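Local coordinates for small COPII coat GTPase SAR1 (PDB 6VS4), which belongs to the ADP-ribosylation factor family of small GTPases, has a P-loop nucleotide-binding fold, is named for the COPII coat, and carries GDP in this model, at residues Gly46-Lys52 and Val87-Gly91; Ile110-Val116 and Val141-Lys147. All coordinates share one frame; numbering follows the deposited sequence.

Contact 1: Gly46-Lys52 and Val87-Gly91; sequences GIDNAGK and VIDLG. With GDP (guanosine-5'-diphosphate), chain D.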
loop_
_atom_site.group_PDB
_atom_site.type_symbol
_atom_site.label_atom_id
_atom_site.label_comp_id
_atom_site.label_asym_id
_atom_site.label_seq_id
_atom_site.Cartn_x
_atom_site.Cartn_y
_atom_site.Cartn_z
ATOM N N GLY A 46 -14.817 11.158 33.157
ATOM C CA GLY A 46 -13.488 11.136 33.737
ATOM C C GLY A 46 -13.021 12.536 34.071
ATOM O O GLY A 46 -13.621 13.508 33.610
ATOM N N ILE A 47 -11.962 12.670 34.869
ATOM C CA ILE A 47 -11.439 14.002 35.146
ATOM C C ILE A 47 -10.685 14.474 33.908
ATOM O O ILE A 47 -10.407 13.680 33.002
ATOM C CB ILE A 47 -10.556 14.026 36.414
ATOM C CG1 ILE A 47 -9.231 13.307 36.166
ATOM C CG2 ILE A 47 -11.304 13.439 37.613
ATOM C CD1 ILE A 47 -8.348 13.219 37.373
ATOM N N ASP A 48 -10.369 15.766 33.850
ATOM C CA ASP A 48 -9.699 16.321 32.681
ATOM C C ASP A 48 -8.305 15.721 32.505
ATOM O O ASP A 48 -7.664 15.286 33.468
ATOM C CB ASP A 48 -9.584 17.839 32.810
ATOM C CG ASP A 48 -8.865 18.248 34.069
ATOM O OD1 ASP A 48 -9.450 18.074 35.159
ATOM O OD2 ASP A 48 -7.704 18.707 33.976
ATOM N N ASN A 49 -7.838 15.709 31.251
ATOM C CA ASN A 49 -6.541 15.186 30.820
ATOM C C ASN A 49 -6.496 13.660 30.809
ATOM O O ASN A 49 -5.414 13.079 30.648
ATOM C CB ASN A 49 -5.394 15.747 31.678
ATOM C CG ASN A 49 -4.064 15.795 30.942
ATOM O OD1 ASN A 49 -3.923 16.492 29.936
ATOM N ND2 ASN A 49 -3.066 15.091 31.471
ATOM N N ALA A 50 -7.638 12.987 30.976
ATOM C CA ALA A 50 -7.653 11.526 30.975
ATOM C C ALA A 50 -7.575 10.929 29.571
ATOM O O ALA A 50 -7.139 9.781 29.421
ATOM C CB ALA A 50 -8.908 11.012 31.685
ATOM N N GLY A 51 -7.967 11.678 28.550
ATOM C CA GLY A 51 -7.962 11.205 27.187
ATOM C C GLY A 51 -9.334 11.067 26.546
ATOM O O GLY A 51 -9.459 10.322 25.566
ATOM N N LYS A 52 -10.350 11.764 27.061
ATOM C CA LYS A 52 -11.709 11.622 26.550
ATOM C C LYS A 52 -11.837 12.210 25.153
ATOM O O LYS A 52 -12.332 11.549 24.234
ATOM C CB LYS A 52 -12.699 12.311 27.492
ATOM C CG LYS A 52 -12.891 11.635 28.833
ATOM C CD LYS A 52 -13.793 12.482 29.713
ATOM C CE LYS A 52 -12.969 13.279 30.701
ATOM N NZ LYS A 52 -12.036 14.254 30.082
ATOM N N VAL A 87 -19.522 14.022 26.107
ATOM C CA VAL A 87 -18.264 14.030 26.847
ATOM C C VAL A 87 -18.375 15.031 27.989
ATOM O O VAL A 87 -18.819 16.165 27.782
ATOM C CB VAL A 87 -17.087 14.382 25.925
ATOM C CG1 VAL A 87 -15.770 14.129 26.637
ATOM C CG2 VAL A 87 -17.175 13.598 24.628
ATOM N N ILE A 88 -17.973 14.623 29.193
ATOM C CA ILE A 88 -18.030 15.495 30.365
ATOM C C ILE A 88 -16.723 15.396 31.138
ATOM O O ILE A 88 -16.349 14.309 31.600
ATOM C CB ILE A 88 -19.205 15.153 31.293
ATOM C CG1 ILE A 88 -20.527 15.156 30.527
ATOM C CG2 ILE A 88 -19.264 16.151 32.430
ATOM C CD1 ILE A 88 -21.707 14.728 31.369
ATOM N N ASP A 89 -16.056 16.534 31.320
ATOM C CA ASP A 89 -14.889 16.613 32.191
ATOM C C ASP A 89 -15.404 16.708 33.623
ATOM O O ASP A 89 -15.953 17.738 34.024
ATOM C CB ASP A 89 -14.019 17.816 31.832
ATOM C CG ASP A 89 -13.214 17.603 30.557
ATOM O OD1 ASP A 89 -12.993 16.440 30.171
ATOM O OD2 ASP A 89 -12.792 18.603 29.938
ATOM N N LEU A 90 -15.240 15.639 34.399
ATOM C CA LEU A 90 -15.718 15.687 35.770
ATOM C C LEU A 90 -14.723 16.427 36.665
ATOM O O LEU A 90 -13.586 16.714 36.281
ATOM C CB LEU A 90 -15.962 14.269 36.289
ATOM C CG LEU A 90 -17.067 13.496 35.557
ATOM C CD1 LEU A 90 -17.402 12.212 36.290
ATOM C CD2 LEU A 90 -18.317 14.355 35.390
ATOM N N GLY A 91 -15.145 16.685 37.896
ATOM C CA GLY A 91 -14.277 17.342 38.850
ATOM C C GLY A 91 -14.139 16.574 40.145
ATOM O O GLY A 91 -13.027 16.298 40.601
HETATM P PB GDP D . -9.565 15.242 28.197
HETATM O O1B GDP D . -9.430 16.415 29.185
HETATM O O2B GDP D . -10.473 15.565 27.047
HETATM O O3B GDP D . -9.975 13.998 28.988
HETATM O O3A GDP D . -8.107 14.918 27.656
HETATM P PA GDP D . -7.458 14.847 26.210
HETATM O O1A GDP D . -7.307 16.280 25.723
HETATM O O2A GDP D . -8.201 13.927 25.325
HETATM O "O5'" GDP D . -5.978 14.311 26.472
HETATM C "C5'" GDP D . -4.978 15.027 27.227
HETATM C "C4'" GDP D . -3.606 14.622 26.749
HETATM O "O4'" GDP D . -3.399 13.216 27.014
HETATM C "C3'" GDP D . -3.338 14.834 25.254
HETATM O "O3'" GDP D . -2.093 15.486 25.033
HETATM C "C2'" GDP D . -3.338 13.410 24.689
HETATM O "O2'" GDP D . -2.460 13.299 23.576
HETATM C "C1'" GDP D . -2.792 12.631 25.880
HETATM N N9 GDP D . -3.111 11.195 25.864
HETATM C C8 GDP D . -4.337 10.602 25.703
HETATM N N7 GDP D . -4.282 9.290 25.722
HETATM C C5 GDP D . -2.937 9.005 25.899
HETATM C C6 GDP D . -2.231 7.755 25.959
HETATM O O6 GDP D . -2.711 6.625 25.917
HETATM N N1 GDP D . -0.871 7.931 26.109
HETATM C C2 GDP D . -0.241 9.142 26.218
HETATM N N2 GDP D . 1.085 9.123 26.371
HETATM N N3 GDP D . -0.880 10.308 26.174
HETATM C C4 GDP D . -2.208 10.169 25.998
HETATM O O HOH W 1 -11.922 18.372 35.603
#
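The Lys52 chain slants across Asp89 beside the diphosphate of GDP. The lysine leaves its backbone toward strand 83-90, and bends in the outer half of its chain (chi3 -100°, chi4 63°) bring NZ back between the carboxylate and the beta-phosphate. NZ forms a salt bridge with Asp89 OD1 and a hydrogen bond to GDP O3B; both are modelled very short, so their exact lengths are doubtful. Closer to the backbone, Lys52 CB lies 3.7 Å from Val87 CG1, and the methyl flanks the aliphatic part of the chain. Lys52 CE passes 3.6 Å from Ile88 O. The loop is consistent with a P-loop (Walker A): Asn49 N donates to GDP O1B at 2.7 Å, and Lys52 N to GDP O3B at 3.0 Å. The Asp89 side chain is about 4 Å from the bound magnesium ion. Leu90 N donates to Gly46 O at 2.8 Å, and Leu90 CB rests near the same oxygen. Asp48 OD1 turns to a salt bridge with Arg121, outside the two segments. Strand 40-47 lies between strands 83-90 and 109-115. Ile47 and Leu90 pack on helix 122-135, while Ala50 and Lys52 touch Ile113 of strand 109-115.

Contact 2: Ile110-Val116 and Val141-Lys147; sequences IVFIVDV and VVVLMNK. With GDP (guanosine-5'-diphosphate), chain D.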
loop_
_atom_site.group_PDB
_atom_site.type_symbol
_atom_site.label_atom_id
_atom_site.label_comp_id
_atom_site.label_asym_id
_atom_site.label_seq_id
_atom_site.Cartn_x
_atom_site.Cartn_y
_atom_site.Cartn_z
ATOM N N ILE A 110 -21.808 4.029 29.624
ATOM C CA ILE A 110 -20.789 4.948 30.105
ATOM C C ILE A 110 -19.415 4.409 29.742
ATOM O O ILE A 110 -19.142 3.213 29.892
ATOM C CB ILE A 110 -20.916 5.177 31.627
ATOM C CG1 ILE A 110 -22.186 5.981 31.915
ATOM C CG2 ILE A 110 -19.673 5.867 32.174
ATOM C CD1 ILE A 110 -22.664 5.899 33.330
ATOM N N VAL A 111 -18.561 5.296 29.241
ATOM C CA VAL A 111 -17.139 5.038 29.083
ATOM C C VAL A 111 -16.413 5.937 30.077
ATOM O O VAL A 111 -16.399 7.165 29.929
ATOM C CB VAL A 111 -16.681 5.285 27.640
ATOM C CG1 VAL A 111 -15.194 5.031 27.484
ATOM C CG2 VAL A 111 -17.466 4.399 26.709
ATOM N N PHE A 112 -15.828 5.330 31.104
ATOM C CA PHE A 112 -15.106 6.052 32.140
ATOM C C PHE A 112 -13.611 5.849 31.924
ATOM O O PHE A 112 -13.138 4.706 31.882
ATOM C CB PHE A 112 -15.522 5.574 33.531
ATOM C CG PHE A 112 -15.019 6.449 34.642
ATOM C CD1 PHE A 112 -13.761 6.251 35.187
ATOM C CD2 PHE A 112 -15.802 7.475 35.144
ATOM C CE1 PHE A 112 -13.295 7.064 36.218
ATOM C CE2 PHE A 112 -15.341 8.292 36.173
ATOM C CZ PHE A 112 -14.088 8.084 36.709
ATOM N N ILE A 113 -12.874 6.951 31.779
ATOM C CA ILE A 113 -11.466 6.924 31.397
ATOM C C ILE A 113 -10.609 7.435 32.548
ATOM O O ILE A 113 -10.905 8.486 33.132
ATOM C CB ILE A 113 -11.227 7.754 30.127
ATOM C CG1 ILE A 113 -12.147 7.255 29.007
ATOM C CG2 ILE A 113 -9.782 7.654 29.705
ATOM C CD1 ILE A 113 -11.907 7.919 27.658
ATOM N N VAL A 114 -9.529 6.710 32.851
ATOM C CA VAL A 114 -8.601 7.059 33.921
ATOM C C VAL A 114 -7.190 7.158 33.352
ATOM O O VAL A 114 -6.755 6.287 32.591
ATOM C CB VAL A 114 -8.643 6.022 35.065
ATOM C CG1 VAL A 114 -7.598 6.350 36.146
ATOM C CG2 VAL A 114 -10.030 5.930 35.660
ATOM N N ASP A 115 -6.466 8.206 33.748
ATOM C CA ASP A 115 -5.039 8.331 33.453
ATOM C C ASP A 115 -4.265 7.592 34.545
ATOM O O ASP A 115 -4.146 8.081 35.672
ATOM C CB ASP A 115 -4.642 9.806 33.380
ATOM C CG ASP A 115 -3.162 10.021 33.040
ATOM O OD1 ASP A 115 -2.368 9.055 33.073
ATOM O OD2 ASP A 115 -2.787 11.180 32.750
ATOM N N VAL A 116 -3.715 6.423 34.206
ATOM C CA VAL A 116 -3.022 5.607 35.195
ATOM C C VAL A 116 -1.703 6.233 35.621
ATOM O O VAL A 116 -1.146 5.852 36.656
ATOM C CB VAL A 116 -2.786 4.181 34.661
ATOM C CG1 VAL A 116 -4.090 3.568 34.191
ATOM C CG2 VAL A 116 -1.760 4.193 33.525
ATOM N N VAL A 141 -21.034 0.129 32.628
ATOM C CA VAL A 141 -19.889 1.024 32.731
ATOM C C VAL A 141 -18.660 0.263 32.260
ATOM O O VAL A 141 -18.291 -0.759 32.851
ATOM C CB VAL A 141 -19.681 1.542 34.167
ATOM C CG1 VAL A 141 -18.441 2.427 34.232
ATOM C CG2 VAL A 141 -20.908 2.296 34.665
ATOM N N VAL A 142 -18.027 0.755 31.207
ATOM C CA VAL A 142 -16.734 0.243 30.779
ATOM C C VAL A 142 -15.669 1.238 31.221
ATOM O O VAL A 142 -15.829 2.454 31.051
ATOM C CB VAL A 142 -16.699 -0.026 29.259
ATOM C CG1 VAL A 142 -16.806 1.248 28.447
ATOM C CG2 VAL A 142 -15.441 -0.774 28.901
ATOM N N VAL A 143 -14.618 0.730 31.857
ATOM C CA VAL A 143 -13.543 1.555 32.392
ATOM C C VAL A 143 -12.298 1.355 31.538
ATOM O O VAL A 143 -11.836 0.223 31.345
ATOM C CB VAL A 143 -13.259 1.230 33.865
ATOM C CG1 VAL A 143 -12.068 2.029 34.349
ATOM C CG2 VAL A 143 -14.472 1.549 34.696
ATOM N N LEU A 144 -11.761 2.456 31.025
ATOM C CA LEU A 144 -10.517 2.445 30.271
ATOM C C LEU A 144 -9.408 2.971 31.170
ATOM O O LEU A 144 -9.372 4.159 31.493
ATOM C CB LEU A 144 -10.643 3.277 28.997
ATOM C CG LEU A 144 -11.758 2.842 28.027
ATOM C CD1 LEU A 144 -11.773 3.689 26.752
ATOM C CD2 LEU A 144 -11.622 1.379 27.702
ATOM N N MET A 145 -8.530 2.081 31.608
ATOM C CA MET A 145 -7.289 2.511 32.246
ATOM C C MET A 145 -6.346 2.915 31.117
ATOM O O MET A 145 -5.804 2.066 30.406
ATOM C CB MET A 145 -6.715 1.405 33.124
ATOM C CG MET A 145 -7.609 1.015 34.303
ATOM S SD MET A 145 -7.635 2.224 35.647
ATOM C CE MET A 145 -8.720 1.427 36.826
ATOM N N ASN A 146 -6.187 4.218 30.922
ATOM C CA ASN A 146 -5.518 4.766 29.753
ATOM C C ASN A 146 -4.095 5.196 30.094
ATOM O O ASN A 146 -3.729 5.336 31.263
ATOM C CB ASN A 146 -6.311 5.955 29.194
ATOM C CG ASN A 146 -5.823 6.398 27.825
ATOM O OD1 ASN A 146 -5.395 5.581 27.014
ATOM N ND2 ASN A 146 -5.885 7.701 27.565
ATOM N N LYS A 147 -3.297 5.404 29.041
ATOM C CA LYS A 147 -1.912 5.874 29.131
ATOM C C LYS A 147 -0.987 4.844 29.778
ATOM O O LYS A 147 -0.000 5.208 30.422
ATOM C CB LYS A 147 -1.817 7.210 29.875
ATOM C CG LYS A 147 -2.761 8.277 29.346
ATOM C CD LYS A 147 -2.239 9.655 29.673
ATOM C CE LYS A 147 -3.245 10.727 29.349
ATOM N NZ LYS A 147 -2.775 12.028 29.875
HETATM P PB GDP D . -9.565 15.242 28.197
HETATM O O1B GDP D . -9.430 16.415 29.185
HETATM O O2B GDP D . -10.473 15.565 27.047
HETATM O O3B GDP D . -9.975 13.998 28.988
HETATM O O3A GDP D . -8.107 14.918 27.656
HETATM P PA GDP D . -7.458 14.847 26.210
HETATM O O1A GDP D . -7.307 16.280 25.723
HETATM O O2A GDP D . -8.201 13.927 25.325
HETATM O "O5'" GDP D . -5.978 14.311 26.472
HETATM C "C5'" GDP D . -4.978 15.027 27.227
HETATM C "C4'" GDP D . -3.606 14.622 26.749
HETATM O "O4'" GDP D . -3.399 13.216 27.014
HETATM C "C3'" GDP D . -3.338 14.834 25.254
HETATM O "O3'" GDP D . -2.093 15.486 25.033
HETATM C "C2'" GDP D . -3.338 13.410 24.689
HETATM O "O2'" GDP D . -2.460 13.299 23.576
HETATM C "C1'" GDP D . -2.792 12.631 25.880
HETATM N N9 GDP D . -3.111 11.195 25.864
HETATM C C8 GDP D . -4.337 10.602 25.703
HETATM N N7 GDP D . -4.282 9.290 25.722
HETATM C C5 GDP D . -2.937 9.005 25.899
HETATM C C6 GDP D . -2.231 7.755 25.959
HETATM O O6 GDP D . -2.711 6.625 25.917
HETATM N N1 GDP D . -0.871 7.931 26.109
HETATM C C2 GDP D . -0.241 9.142 26.218
HETATM N N2 GDP D . 1.085 9.123 26.371
HETATM N N3 GDP D . -0.880 10.308 26.174
HETATM C C4 GDP D . -2.208 10.169 25.998
#
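Val111 packs against two residues of the neighbouring parallel strand, Val142 and Leu144. Val142 turns CG1 between its backbone N and carbonyl carbon (chi1 67°), which sets that methyl 3.7 Å from Val111 CG2. The other methyl, Val111 CG1, meets Leu144 CD1 at 3.7 Å. Ile113 CG2 continues this face beside Asn146 CB. On the other face, Val114 and Met145 run alongside each other. The bend of Met145 at chi2 (-74°) brings SD 4.0 Å from Val114 CB. Phe112 directs its ring away from strand 141-146, edge-to-face with Tyr129 of helix 122-135. Backbone bonds in parallel register run from Val142 N to Ile110 O through to Val116 N, which donates to Asn146 O; both Val116 methyls lie against one side of that oxygen.

At the C-terminal end, the Lys147 chain lies straight over one face of the guanine, with CG 3.5 Å from GDP C5. Its NZ donates to GDP O4' at 3.2 Å and to Asn49 O. It also makes a salt bridge with Asp115 OD2 at 3.0 Å, approaching over the flat of the carboxylate, 61° off its plane. Asp115 OD1 accepts from His117 N. Asn146 ND2 lies 2.9 Å from GDP N7 and bonds to Ala50 O, while OD1 accepts from Ile193 N. Asn146 and Lys147 begin the NKxD motif of small GTPases, and its Asp149 also bonds to GDP. The chemistry changes along the pair: apolar packing gives way to a polar end. There the Lys147 ammonium has three oxygen partners, and the nearby Asp115 carboxylate would probably favour its charged form.

Contact 1 is complete in sequence before contact 2 starts, and their centres are 10 Å apart. Both belong to one mixed sheet, where adjacent strands run in the order 83-90, 40-47, 109-115, 141-146. Helix 122-135, the crossover of the beta-alpha-beta unit in contact 2, is an element shared by both contacts. Hydrogen bonds from the side chains of Asn146 and Lys147 to the backbone of the 46-52 loop link the two directly. Both contacts touch GDP: contact 1 at the diphosphate, contact 2 at the base and ribose. The nucleotide therefore lies along the C-terminal ends of these parallel strands, as in other P-loop GTPases.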